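Local structure of beta-methylmalyl-CoA dehydratase (Chloroflexus aurantiacus, 4E3E) at residues Q220-Y225 with V231-H236; E215-Q220 with G250-S255; T24-T27 with G31-A34; H70-K75 with L105-K110; L114-D119 with V148-P153. The protein catalyses the reversible dehydration of beta-methylmalyl-CoA to mesaconyl-CoA, a step of the glyoxylate assimilation cycle. All coordinates share one frame; numbering follows the deposited sequence.

Contacts 1 to 4 are buried. Contact 5 lies near the rim of the chain and is partly exposed. Contacts 1 and 2 share helix 215-224 and Q220. Contact 1 is apolar packing, while contact 2 turns on one histidine-glutamate hydrogen bond. Contact 3 is a buried salt bridge between a strand and the helix that follows it. Its R26 also bonds to L224 O of contact 1, and its backbone pairs with L105 of contact 4. Contact 4 packs helix 65-80 on strand 104-116 and forms no hydrogen bond. Contact 5 uses the far end of that strand, where lysine, glutamine and sulfate replace hydrocarbon. H70 and S255 bond contact 4 to contact 2.

Contact 1: Q220-Y225 with V231-H236; sequences QATRLY and VHFNLH
With chi1 at -50°, T222 places OG1 beside the backbone N and sends its methyl CG2 anti to that N, toward F233. F233 swings its ring the other way, with CG anti to its carbonyl carbon (chi1 -66°). The two meet where T222 CG2 lies 3.5 Å from F233 CZ. The approach to the ring is slanting. The same methyl also touches the ring of H232, with T222 CG2 3.7 Å from H232 CD2. T222 thus fills the angle between two aromatic side chains that are neighbours in sequence.

R223 meets F233 through its aliphatic part. R223 CG is 3.7 Å from F233 CE1. The chain then runs extended from CG to NE and crosses the ring at a slant, with R223 NE 3.9 Å from F233 CE1. The CD1-CE1 side of F233 lies over one face of the R223 guanidinium, toward its rim. The two planes are 38° apart, so this is not a parallel stack.

No hydrogen bond crosses between 220-225 and 231-236. T222 OG1 bonds instead to H218 O one turn back in its own helix, and H232 ND1 bonds to I247 O. The contact is made by a methyl, two rings and the arginine chain with one guanidinium face. All four residues are buried.

The contact joins the C-terminal part of helix 215-224 to the loop that leads into helix 235-238, where N234 is the N-cap. On other sides of helix 215-224, A221 touches Y40 of helix 30-40 and L224 touches L67 of helix 65-80. R223 also packs on S38 of the second subunit.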
# COMPACT_ATOMS: atom_id res chain seq x y z
N GLN A 220 0.86 -1.26 -8.58
CA GLN A 220 0.22 -1.65 -7.31
C GLN A 220 -1.33 -1.66 -7.36
O GLN A 220 -1.97 -2.54 -6.77
CB GLN A 220 0.75 -0.81 -6.12
CG GLN A 220 0.07 -1.15 -4.77
CD GLN A 220 0.86 -0.54 -3.60
OE1 GLN A 220 1.26 0.62 -3.66
NE2 GLN A 220 1.10 -1.32 -2.55
N ALA A 221 -1.91 -0.67 -8.04
CA ALA A 221 -3.35 -0.62 -8.24
C ALA A 221 -3.77 -1.82 -9.08
O ALA A 221 -4.72 -2.54 -8.73
CB ALA A 221 -3.79 0.70 -8.88
N THR A 222 -3.03 -2.08 -10.15
CA THR A 222 -3.37 -3.18 -11.07
C THR A 222 -3.33 -4.56 -10.37
O THR A 222 -4.19 -5.43 -10.63
CB THR A 222 -2.47 -3.13 -12.33
OG1 THR A 222 -2.50 -1.79 -12.86
CG2 THR A 222 -2.95 -4.12 -13.42
N ARG A 223 -2.35 -4.75 -9.47
CA ARG A 223 -2.27 -5.99 -8.65
C ARG A 223 -3.39 -6.08 -7.63
O ARG A 223 -3.89 -7.18 -7.33
CB ARG A 223 -0.91 -6.11 -7.96
CG ARG A 223 0.20 -6.57 -8.90
CD ARG A 223 1.58 -6.34 -8.30
NE ARG A 223 2.59 -7.13 -8.99
CZ ARG A 223 3.87 -6.80 -9.11
NH1 ARG A 223 4.35 -5.68 -8.58
NH2 ARG A 223 4.69 -7.61 -9.78
N LEU A 224 -3.80 -4.93 -7.09
CA LEU A 224 -4.92 -4.90 -6.14
C LEU A 224 -6.16 -5.45 -6.83
O LEU A 224 -6.98 -6.16 -6.21
CB LEU A 224 -5.17 -3.47 -5.62
CG LEU A 224 -6.32 -3.30 -4.62
CD1 LEU A 224 -6.01 -3.99 -3.30
CD2 LEU A 224 -6.64 -1.83 -4.38
N TYR A 225 -6.28 -5.14 -8.13
CA TYR A 225 -7.41 -5.59 -8.95
C TYR A 225 -7.22 -7.03 -9.44
O TYR A 225 -8.15 -7.59 -10.06
CB TYR A 225 -7.62 -4.64 -10.15
CG TYR A 225 -7.67 -3.17 -9.74
CD1 TYR A 225 -8.29 -2.76 -8.54
CD2 TYR A 225 -7.11 -2.19 -10.56
CE1 TYR A 225 -8.32 -1.43 -8.15
CE2 TYR A 225 -7.14 -0.85 -10.20
CZ TYR A 225 -7.73 -0.48 -9.00
OH TYR A 225 -7.75 0.83 -8.66
N VAL A 231 1.14 -5.85 -20.59
CA VAL A 231 1.64 -4.51 -20.94
C VAL A 231 1.85 -3.61 -19.70
O VAL A 231 2.62 -2.66 -19.77
CB VAL A 231 0.74 -3.77 -21.98
CG1 VAL A 231 0.78 -4.48 -23.33
CG2 VAL A 231 -0.69 -3.60 -21.46
N HIS A 232 1.16 -3.89 -18.60
CA HIS A 232 1.32 -3.10 -17.38
C HIS A 232 2.57 -3.44 -16.59
O HIS A 232 3.06 -2.60 -15.81
CB HIS A 232 0.10 -3.26 -16.46
CG HIS A 232 -1.23 -3.07 -17.16
ND1 HIS A 232 -1.44 -2.11 -18.09
CD2 HIS A 232 -2.45 -3.75 -17.02
CE1 HIS A 232 -2.71 -2.18 -18.54
NE2 HIS A 232 -3.34 -3.18 -17.86
N PHE A 233 3.10 -4.65 -16.75
CA PHE A 233 4.05 -5.20 -15.78
C PHE A 233 5.47 -5.41 -16.26
O PHE A 233 6.41 -5.35 -15.46
CB PHE A 233 3.53 -6.52 -15.21
CG PHE A 233 2.28 -6.36 -14.39
CD1 PHE A 233 2.34 -5.85 -13.10
CD2 PHE A 233 1.04 -6.72 -14.91
CE1 PHE A 233 1.18 -5.70 -12.34
CE2 PHE A 233 -0.12 -6.58 -14.16
CZ PHE A 233 -0.05 -6.07 -12.87
N ASN A 234 5.62 -5.68 -17.56
CA ASN A 234 6.83 -6.28 -18.09
C ASN A 234 7.67 -5.32 -18.90
O ASN A 234 7.45 -5.15 -20.11
CB ASN A 234 6.47 -7.52 -18.93
CG ASN A 234 7.67 -8.39 -19.23
OD1 ASN A 234 8.78 -7.90 -19.41
ND2 ASN A 234 7.44 -9.71 -19.30
N LEU A 235 8.64 -4.72 -18.24
CA LEU A 235 9.54 -3.78 -18.89
C LEU A 235 10.46 -4.51 -19.87
O LEU A 235 10.77 -3.96 -20.93
CB LEU A 235 10.37 -3.00 -17.87
CG LEU A 235 11.33 -1.92 -18.41
CD1 LEU A 235 10.59 -0.88 -19.26
CD2 LEU A 235 12.11 -1.26 -17.28
N HIS A 236 10.88 -5.72 -19.52
CA HIS A 236 11.73 -6.55 -20.37
C HIS A 236 11.12 -6.68 -21.74
O HIS A 236 11.81 -6.54 -22.76
CB HIS A 236 11.98 -7.91 -19.72
CG HIS A 236 12.85 -8.85 -20.53
ND1 HIS A 236 14.00 -8.45 -21.10
CD2 HIS A 236 12.70 -10.20 -20.82
CE1 HIS A 236 14.56 -9.50 -21.74
NE2 HIS A 236 13.77 -10.57 -21.56

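Contact 2: E215-Q220 with G250-S255; sequences EAEHMQ and GGHIIS
Two helices of the hotdog-clan fold, 215-224 and 250-265, meet here through a buried histidine-carboxylate hydrogen bond. The donor is H252 NE2 and the acceptor is E217 OE2, 2.7 Å away, with an N-H...O angle of 160°. The carboxylate oxygen sits at the edge of the imidazole, close to its plane. On the glutamate side the N-H arrives at the anti position of OE2, somewhat out of the carboxylate plane. The carboxylate and ring planes are 42° apart.

E217 gets there on a long arm. Its CG is anti to the backbone N (chi1 161°) and the chain stays extended beyond it. E217 OE1 bonds to E214 N, so both carboxylate oxygens have a partner.

H218, the next residue, supplies the second half of the contact. Its CB lies over one face of the H252 ring, 4.0 Å from the ring centroid, as a CH-pi contact. H252 is therefore met at its edge and over a face by two successive residues of one helix. The other ring nitrogen, H252 ND1, bonds to Y40 OH, which further fixes the turn of the ring.

The H218 imidazole turns back along its own helix. Its NE2 bonds to E215 OE1 at 2.7 Å, one turn earlier.

Having partners on both nitrogens, H252 ties three helices together: 215-224, 30-40 and its own. This is a histidine-carboxylate hydrogen bond extended to a tyrosine hydroxyl, in the helical part of a hotdog-clan protein and away from the residues assigned to the substrate.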
# COMPACT_ATOMS: atom_id res chain seq x y z
N GLU A 215 5.59 4.31 -11.71
CA GLU A 215 5.47 2.89 -12.08
C GLU A 215 4.90 2.03 -10.95
O GLU A 215 3.98 1.22 -11.19
CB GLU A 215 6.81 2.30 -12.54
CG GLU A 215 7.38 2.92 -13.81
CD GLU A 215 6.69 2.46 -15.09
OE1 GLU A 215 5.66 1.73 -15.05
OE2 GLU A 215 7.17 2.86 -16.15
N ALA A 216 5.44 2.21 -9.74
CA ALA A 216 5.05 1.39 -8.59
C ALA A 216 3.58 1.63 -8.30
O ALA A 216 2.88 0.73 -7.83
CB ALA A 216 5.88 1.73 -7.36
N GLU A 217 3.14 2.85 -8.59
CA GLU A 217 1.77 3.25 -8.28
C GLU A 217 0.73 2.53 -9.15
O GLU A 217 -0.21 1.92 -8.61
CB GLU A 217 1.62 4.77 -8.35
CG GLU A 217 0.21 5.33 -8.50
CD GLU A 217 0.24 6.69 -9.21
OE1 GLU A 217 1.27 7.40 -9.10
OE2 GLU A 217 -0.75 7.04 -9.89
N HIS A 218 0.89 2.57 -10.47
CA HIS A 218 -0.11 1.88 -11.32
C HIS A 218 -0.01 0.37 -11.23
O HIS A 218 -1.04 -0.34 -11.20
CB HIS A 218 -0.10 2.41 -12.74
CG HIS A 218 1.05 1.94 -13.54
ND1 HIS A 218 1.08 0.72 -14.10
CD2 HIS A 218 2.26 2.56 -13.88
CE1 HIS A 218 2.24 0.56 -14.76
NE2 HIS A 218 2.96 1.68 -14.60
N MSE A 219 1.20 -0.15 -11.06
CA MSE A 219 1.39 -1.62 -10.89
C MSE A 219 0.71 -2.05 -9.64
O MSE A 219 0.02 -3.09 -9.62
CB MSE A 219 2.87 -2.04 -10.84
CG MSE A 219 3.48 -1.85 -12.23
SE MSE A 219 5.39 -2.34 -12.05
CE MSE A 219 5.33 -4.30 -11.76
N GLN A 220 0.86 -1.26 -8.58
CA GLN A 220 0.22 -1.65 -7.31
C GLN A 220 -1.33 -1.66 -7.36
O GLN A 220 -1.97 -2.54 -6.77
CB GLN A 220 0.75 -0.81 -6.12
CG GLN A 220 0.07 -1.15 -4.77
CD GLN A 220 0.86 -0.54 -3.60
OE1 GLN A 220 1.26 0.62 -3.66
NE2 GLN A 220 1.10 -1.32 -2.55
N GLY A 250 -5.86 1.64 -18.21
CA GLY A 250 -6.83 2.70 -18.49
C GLY A 250 -7.73 3.05 -17.31
O GLY A 250 -8.04 4.22 -17.07
N GLY A 251 -8.16 2.04 -16.56
CA GLY A 251 -9.01 2.28 -15.39
C GLY A 251 -8.32 3.05 -14.27
O GLY A 251 -8.98 3.70 -13.46
N HIS A 252 -6.99 2.98 -14.22
CA HIS A 252 -6.21 3.82 -13.29
C HIS A 252 -6.44 5.28 -13.61
O HIS A 252 -6.60 6.10 -12.71
CB HIS A 252 -4.72 3.46 -13.38
CG HIS A 252 -3.86 4.08 -12.28
ND1 HIS A 252 -3.88 3.65 -11.02
CD2 HIS A 252 -2.87 5.08 -12.34
CE1 HIS A 252 -3.00 4.36 -10.27
NE2 HIS A 252 -2.36 5.22 -11.10
N ILE A 253 -6.50 5.60 -14.90
CA ILE A 253 -6.79 6.98 -15.33
C ILE A 253 -8.20 7.41 -14.96
O ILE A 253 -8.42 8.55 -14.53
CB ILE A 253 -6.52 7.16 -16.84
CG1 ILE A 253 -5.12 6.64 -17.17
CG2 ILE A 253 -6.70 8.62 -17.27
CD1 ILE A 253 -4.01 7.26 -16.34
N ILE A 254 -9.15 6.50 -15.10
CA ILE A 254 -10.53 6.78 -14.69
C ILE A 254 -10.56 7.14 -13.20
O ILE A 254 -11.21 8.12 -12.78
CB ILE A 254 -11.48 5.60 -15.00
CG1 ILE A 254 -11.63 5.39 -16.51
CG2 ILE A 254 -12.85 5.83 -14.37
CD1 ILE A 254 -12.27 4.07 -16.92
N SER A 255 -9.84 6.36 -12.41
CA SER A 255 -9.86 6.55 -10.96
C SER A 255 -9.16 7.84 -10.51
O SER A 255 -9.62 8.51 -9.57
CB SER A 255 -9.31 5.31 -10.27
OG SER A 255 -10.36 4.36 -10.08

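Contact 3: T24-T27 with G31-A34; sequences TPRT and GDVA
D32 OD2 is gripped by two N-H groups. R26 NH1 reaches it at 2.8 Å with an angle of 163°, and the backbone N of T29 bonds to it as well. The other carboxylate oxygen, D32 OD1, takes R26 NH2 at 2.9 Å. The arginine thus meets the aspartate end-on with NH1 and NH2, one nitrogen to each oxygen, in a bidentate salt bridge. Both oxygens lie close to the guanidinium plane. The carboxylate is turned 44° from that plane, so the N-H groups come in from above it.

The pair spans the turn from strand 19-27 to helix 30-40 in the MaoC-like part of the chain. R26 belongs to the strand and D32 to the first turn of the helix. The side chain of R26 leaves with CG anti to the backbone N (chi1 175°). It then bends about CB-CG and CG-CD, and NH1 comes back to T27 O, 2.9 Å away. That bond lies in the guanidinium plane too, but reaches the carbonyl from above its own plane. R26 NH2 has a second acceptor in L224 O of helix 215-224. The side chain of D32 stands about 6 Å from that of I63, which probably contributes to the substrate site.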
# COMPACT_ATOMS: atom_id res chain seq x y z
N THR A 24 -11.02 -16.67 -9.28
CA THR A 24 -10.63 -15.75 -8.25
C THR A 24 -11.65 -14.79 -7.72
O THR A 24 -11.50 -13.62 -7.82
CB THR A 24 -9.44 -14.91 -8.73
OG1 THR A 24 -8.65 -15.69 -9.58
CG2 THR A 24 -8.63 -14.45 -7.59
N PRO A 25 -12.68 -15.32 -7.11
CA PRO A 25 -13.62 -14.51 -6.38
C PRO A 25 -12.90 -13.77 -5.27
O PRO A 25 -11.95 -14.24 -4.73
CB PRO A 25 -14.59 -15.51 -5.82
CG PRO A 25 -13.87 -16.77 -5.80
CD PRO A 25 -12.89 -16.74 -6.91
N ARG A 26 -13.32 -12.55 -5.01
CA ARG A 26 -12.56 -11.67 -4.19
C ARG A 26 -13.31 -11.01 -3.07
O ARG A 26 -14.16 -10.22 -3.32
CB ARG A 26 -12.02 -10.59 -5.11
CG ARG A 26 -11.28 -9.50 -4.41
CD ARG A 26 -9.88 -9.94 -4.08
NE ARG A 26 -8.93 -8.87 -4.23
CZ ARG A 26 -8.84 -7.86 -3.40
NH1 ARG A 26 -9.61 -7.82 -2.35
NH2 ARG A 26 -7.96 -6.93 -3.62
N THR A 27 -12.93 -11.30 -1.84
CA THR A 27 -13.46 -10.61 -0.67
C THR A 27 -12.80 -9.24 -0.57
O THR A 27 -11.57 -9.13 -0.61
CB THR A 27 -13.20 -11.40 0.62
OG1 THR A 27 -13.82 -12.68 0.51
CG2 THR A 27 -13.77 -10.68 1.85
N GLY A 31 -8.66 -3.24 4.13
CA GLY A 31 -7.30 -3.07 3.57
C GLY A 31 -7.35 -2.59 2.14
O GLY A 31 -6.48 -1.79 1.68
N ASP A 32 -8.33 -3.10 1.39
CA ASP A 32 -8.52 -2.66 -0.00
C ASP A 32 -8.95 -1.20 -0.04
O ASP A 32 -8.46 -0.41 -0.86
CB ASP A 32 -9.56 -3.54 -0.73
CG ASP A 32 -9.11 -4.97 -0.80
OD1 ASP A 32 -7.98 -5.24 -1.31
OD2 ASP A 32 -9.89 -5.84 -0.36
N VAL A 33 -9.86 -0.83 0.85
CA VAL A 33 -10.29 0.56 0.95
C VAL A 33 -9.13 1.52 1.18
O VAL A 33 -9.03 2.55 0.52
CB VAL A 33 -11.33 0.72 2.06
CG1 VAL A 33 -11.62 2.21 2.30
CG2 VAL A 33 -12.60 -0.04 1.70
N ALA A 34 -8.23 1.19 2.13
CA ALA A 34 -7.15 2.09 2.47
C ALA A 34 -6.15 2.19 1.33
O ALA A 34 -5.66 3.28 1.03
CB ALA A 34 -6.46 1.64 3.76

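Contact 4: H70-K75 with L105-K110; sequences HIVFGK and LSTTSK
V72 and T107 form the centre of this helix-on-sheet contact of the hotdog-clan fold. The axes of 70-75 and 105-110 cross at -51° and approach to 7.9 Å. V72 CG1 lies 3.7 Å from T107 OG1 and 3.8 Å from T107 CG2, so both branches of the threonine face the valine. V72 CG2 also nears T107 OG1 and touches L105 CD1 at 4.1 Å. L105 and T107 are two apart on the strand and both point toward the helix.

K75, nearly one turn beyond V72, meets T107 through its aliphatic part. K75 CB is 4.0 Å from T107 CB. The chain then bends about CB-CG and CG-CD and carries the amine away from the strand. K75 NZ bonds to Q226 OE1 and T24 O.

Further out, Y142 of strand 138-149 touches V72, while V139 and V68 touch L105. T107 also packs on H22 of the neighbouring strand 19-27 and on T76. No hydrogen bond joins 70-75 to 105-110. The buried hydroxyl T107 OG1 has no hydrogen-bond partner in the model and lies 3.7 Å from V72 CA.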
# COMPACT_ATOMS: atom_id res chain seq x y z
N HIS A 70 -13.09 -1.85 -11.02
CA HIS A 70 -11.77 -2.41 -11.36
C HIS A 70 -11.57 -3.84 -10.94
O HIS A 70 -10.92 -4.63 -11.62
CB HIS A 70 -10.65 -1.54 -10.81
CG HIS A 70 -10.69 -0.12 -11.29
ND1 HIS A 70 -10.95 0.19 -12.58
CD2 HIS A 70 -10.49 1.09 -10.63
CE1 HIS A 70 -10.93 1.53 -12.73
NE2 HIS A 70 -10.64 2.08 -11.54
N ILE A 71 -12.16 -4.21 -9.81
CA ILE A 71 -12.10 -5.59 -9.36
C ILE A 71 -12.91 -6.53 -10.27
O ILE A 71 -12.39 -7.58 -10.69
CB ILE A 71 -12.48 -5.71 -7.87
CG1 ILE A 71 -11.34 -5.11 -7.02
CG2 ILE A 71 -12.73 -7.18 -7.48
CD1 ILE A 71 -11.67 -4.93 -5.56
N VAL A 72 -14.15 -6.16 -10.59
CA VAL A 72 -15.00 -6.91 -11.53
C VAL A 72 -14.29 -7.02 -12.90
O VAL A 72 -14.13 -8.12 -13.46
CB VAL A 72 -16.41 -6.30 -11.64
CG1 VAL A 72 -17.18 -6.88 -12.83
CG2 VAL A 72 -17.21 -6.56 -10.35
N PHE A 73 -13.82 -5.88 -13.40
CA PHE A 73 -13.05 -5.84 -14.65
C PHE A 73 -11.81 -6.72 -14.60
O PHE A 73 -11.58 -7.53 -15.51
CB PHE A 73 -12.69 -4.39 -14.99
CG PHE A 73 -11.95 -4.20 -16.30
CD1 PHE A 73 -10.59 -4.51 -16.42
CD2 PHE A 73 -12.60 -3.65 -17.41
CE1 PHE A 73 -9.91 -4.29 -17.63
CE2 PHE A 73 -11.92 -3.42 -18.60
CZ PHE A 73 -10.57 -3.74 -18.72
N GLY A 74 -11.02 -6.58 -13.54
CA GLY A 74 -9.79 -7.37 -13.39
C GLY A 74 -10.00 -8.88 -13.49
O GLY A 74 -9.20 -9.57 -14.13
N LYS A 75 -11.05 -9.40 -12.86
CA LYS A 75 -11.38 -10.83 -12.95
C LYS A 75 -11.57 -11.33 -14.38
O LYS A 75 -11.32 -12.51 -14.66
CB LYS A 75 -12.67 -11.16 -12.19
CG LYS A 75 -12.75 -10.63 -10.78
CD LYS A 75 -11.73 -11.31 -9.93
CE LYS A 75 -10.83 -10.31 -9.23
NZ LYS A 75 -9.82 -11.24 -8.67
N LEU A 105 -17.00 -10.72 -4.28
CA LEU A 105 -17.46 -10.57 -5.66
C LEU A 105 -16.93 -11.69 -6.55
O LEU A 105 -15.76 -12.09 -6.47
CB LEU A 105 -17.05 -9.20 -6.23
CG LEU A 105 -17.42 -7.93 -5.44
CD1 LEU A 105 -17.15 -6.69 -6.26
CD2 LEU A 105 -18.88 -7.94 -4.95
N SER A 106 -17.82 -12.21 -7.39
CA SER A 106 -17.42 -13.09 -8.49
C SER A 106 -18.01 -12.57 -9.79
O SER A 106 -19.04 -11.89 -9.80
CB SER A 106 -17.82 -14.54 -8.23
OG SER A 106 -19.05 -14.61 -7.56
N THR A 107 -17.34 -12.89 -10.89
CA THR A 107 -17.68 -12.31 -12.18
C THR A 107 -17.87 -13.40 -13.24
O THR A 107 -17.19 -14.44 -13.24
CB THR A 107 -16.61 -11.28 -12.61
OG1 THR A 107 -16.44 -10.32 -11.56
CG2 THR A 107 -17.05 -10.52 -13.89
N THR A 108 -18.84 -13.17 -14.12
CA THR A 108 -19.02 -14.03 -15.29
C THR A 108 -19.17 -13.10 -16.47
O THR A 108 -19.66 -11.98 -16.30
CB THR A 108 -20.27 -14.91 -15.19
OG1 THR A 108 -21.42 -14.06 -15.19
CG2 THR A 108 -20.26 -15.73 -13.90
N SER A 109 -18.74 -13.56 -17.64
CA SER A 109 -18.89 -12.80 -18.88
C SER A 109 -19.58 -13.65 -19.95
O SER A 109 -19.31 -14.86 -20.07
CB SER A 109 -17.53 -12.33 -19.42
OG SER A 109 -16.96 -11.38 -18.55
N LYS A 110 -20.45 -13.01 -20.73
CA LYS A 110 -21.08 -13.66 -21.87
C LYS A 110 -20.67 -12.96 -23.16
O LYS A 110 -20.66 -11.74 -23.23
CB LYS A 110 -22.59 -13.59 -21.72
CG LYS A 110 -23.34 -14.34 -22.80
CD LYS A 110 -24.83 -14.22 -22.55
CE LYS A 110 -25.52 -15.48 -22.90
NZ LYS A 110 -26.37 -15.33 -24.12

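Contact 5: L114-D119 with V148-P153; sequences LRQNKD and VRKRDP. With SO4 (sulfate ion), chain C.
K150 NZ meets the Q116 amide oxygen from above the carbonyl plane. It lies 49° out of that plane, with K150 NZ 2.9 Å from Q116 OE1, so the bond does not follow a lone pair. The other flat group, the R115 guanidinium, has a sulfate ion at its edge. R115 NH1 gives the sulfate O3 a bond of 2.8 Å, near the guanidinium plane.

K150 NZ is held several times over. It also bonds to P153 O at 3.0 Å and to A155 O, with a weak bond to G120 O. The lysine bends about CG-CD (chi3 73°), which brings NZ back over the loop that follows its strand. Several oxygens near the amine would probably favour its charged form.

The sulfate, probably picked up from the crystallisation solution, takes a further bond from K118 NZ to its O2 at 2.8 Å. R115 and K118 thus hold the anion on one side of 114-119, and Q116 reaches across to 148-153 on the other.

The contact joins the end of strand 104-116 to the loop after strand 138-149. Strand 122-132 runs between the two in the antiparallel sheet: R115 pairs with its V124, and V148 with its G123.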
# COMPACT_ATOMS: atom_id res chain seq x y z
N LEU A 114 -19.32 -10.54 -32.01
CA LEU A 114 -18.04 -10.82 -32.65
C LEU A 114 -17.98 -10.15 -34.01
O LEU A 114 -18.96 -10.17 -34.77
CB LEU A 114 -17.84 -12.34 -32.84
CG LEU A 114 -17.66 -13.26 -31.63
CD1 LEU A 114 -17.66 -14.73 -32.07
CD2 LEU A 114 -16.38 -12.91 -30.88
N ARG A 115 -16.83 -9.56 -34.33
CA ARG A 115 -16.58 -9.05 -35.68
C ARG A 115 -15.08 -9.06 -36.00
O ARG A 115 -14.31 -8.27 -35.44
CB ARG A 115 -17.15 -7.63 -35.90
CG ARG A 115 -16.95 -7.14 -37.34
CD ARG A 115 -17.35 -5.69 -37.56
NE ARG A 115 -16.45 -4.74 -36.90
CZ ARG A 115 -15.40 -4.14 -37.48
NH1 ARG A 115 -15.09 -4.39 -38.75
NH2 ARG A 115 -14.66 -3.29 -36.78
N GLN A 116 -14.69 -9.96 -36.90
CA GLN A 116 -13.31 -10.02 -37.36
C GLN A 116 -12.99 -8.71 -38.06
O GLN A 116 -13.80 -8.21 -38.83
CB GLN A 116 -13.08 -11.20 -38.30
CG GLN A 116 -11.68 -11.23 -38.87
CD GLN A 116 -11.33 -12.56 -39.51
OE1 GLN A 116 -11.23 -13.58 -38.82
NE2 GLN A 116 -11.16 -12.56 -40.82
N ASN A 117 -11.82 -8.15 -37.79
CA ASN A 117 -11.38 -6.93 -38.46
C ASN A 117 -11.05 -7.16 -39.93
O ASN A 117 -10.77 -8.30 -40.34
CB ASN A 117 -10.24 -6.25 -37.70
CG ASN A 117 -10.73 -5.49 -36.50
OD1 ASN A 117 -11.58 -4.60 -36.61
ND2 ASN A 117 -10.20 -5.83 -35.31
N LYS A 118 -11.10 -6.09 -40.71
CA LYS A 118 -10.91 -6.17 -42.16
C LYS A 118 -9.54 -6.70 -42.58
O LYS A 118 -9.44 -7.41 -43.58
CB LYS A 118 -11.23 -4.84 -42.83
CG LYS A 118 -12.71 -4.67 -43.09
CD LYS A 118 -13.13 -3.21 -43.04
CE LYS A 118 -14.61 -3.09 -42.75
NZ LYS A 118 -14.93 -1.68 -42.45
N ASP A 119 -8.49 -6.38 -41.82
CA ASP A 119 -7.15 -6.90 -42.12
C ASP A 119 -6.99 -8.40 -41.78
O ASP A 119 -5.96 -9.00 -42.09
CB ASP A 119 -6.05 -6.05 -41.48
CG ASP A 119 -6.03 -6.12 -39.95
OD1 ASP A 119 -6.82 -6.89 -39.35
OD2 ASP A 119 -5.22 -5.40 -39.34
N VAL A 148 -9.06 -8.03 -30.10
CA VAL A 148 -8.24 -9.17 -29.68
C VAL A 148 -7.47 -9.77 -30.85
O VAL A 148 -7.99 -9.91 -31.97
CB VAL A 148 -9.10 -10.27 -29.02
CG1 VAL A 148 -8.23 -11.39 -28.45
CG2 VAL A 148 -9.96 -9.67 -27.92
N ARG A 149 -6.21 -10.14 -30.58
CA ARG A 149 -5.38 -10.83 -31.56
C ARG A 149 -5.97 -12.17 -31.96
O ARG A 149 -6.53 -12.90 -31.14
CB ARG A 149 -3.99 -11.10 -30.98
CG ARG A 149 -3.12 -9.88 -30.78
CD ARG A 149 -1.75 -10.32 -30.29
NE ARG A 149 -0.97 -9.18 -29.82
CZ ARG A 149 -0.93 -8.76 -28.56
NH1 ARG A 149 -1.60 -9.38 -27.60
NH2 ARG A 149 -0.19 -7.70 -28.26
N LYS A 150 -5.82 -12.49 -33.24
CA LYS A 150 -6.01 -13.85 -33.70
C LYS A 150 -4.68 -14.56 -33.51
O LYS A 150 -3.62 -13.99 -33.77
CB LYS A 150 -6.41 -13.87 -35.17
CG LYS A 150 -7.86 -13.54 -35.42
CD LYS A 150 -8.21 -13.54 -36.91
CE LYS A 150 -8.26 -14.95 -37.49
NZ LYS A 150 -8.72 -14.95 -38.91
N ARG A 151 -4.73 -15.79 -33.02
CA ARG A 151 -3.53 -16.61 -32.93
C ARG A 151 -3.10 -17.03 -34.33
O ARG A 151 -1.93 -16.87 -34.70
CB ARG A 151 -3.78 -17.83 -32.04
CG ARG A 151 -2.59 -18.77 -31.89
CD ARG A 151 -2.98 -20.02 -31.11
NE ARG A 151 -4.26 -20.54 -31.60
CZ ARG A 151 -5.43 -20.38 -30.98
NH1 ARG A 151 -5.51 -19.73 -29.82
NH2 ARG A 151 -6.53 -20.88 -31.53
N ASP A 152 -4.05 -17.52 -35.11
CA ASP A 152 -3.80 -17.92 -36.49
C ASP A 152 -4.52 -16.99 -37.47
O ASP A 152 -5.74 -17.06 -37.59
CB ASP A 152 -4.25 -19.37 -36.69
CG ASP A 152 -4.16 -19.83 -38.15
OD1 ASP A 152 -3.30 -19.32 -38.91
OD2 ASP A 152 -4.97 -20.71 -38.53
N PRO A 153 -3.76 -16.12 -38.18
CA PRO A 153 -4.38 -15.21 -39.16
C PRO A 153 -5.32 -15.92 -40.14
O PRO A 153 -6.30 -15.32 -40.59
CB PRO A 153 -3.17 -14.64 -39.91
CG PRO A 153 -2.06 -14.70 -38.91
CD PRO A 153 -2.30 -15.95 -38.11
S SO4 C . -12.25 -1.94 -39.44
O1 SO4 C . -10.90 -1.81 -40.04
O2 SO4 C . -13.26 -1.29 -40.30
O3 SO4 C . -12.57 -3.39 -39.33
O4 SO4 C . -12.27 -1.29 -38.11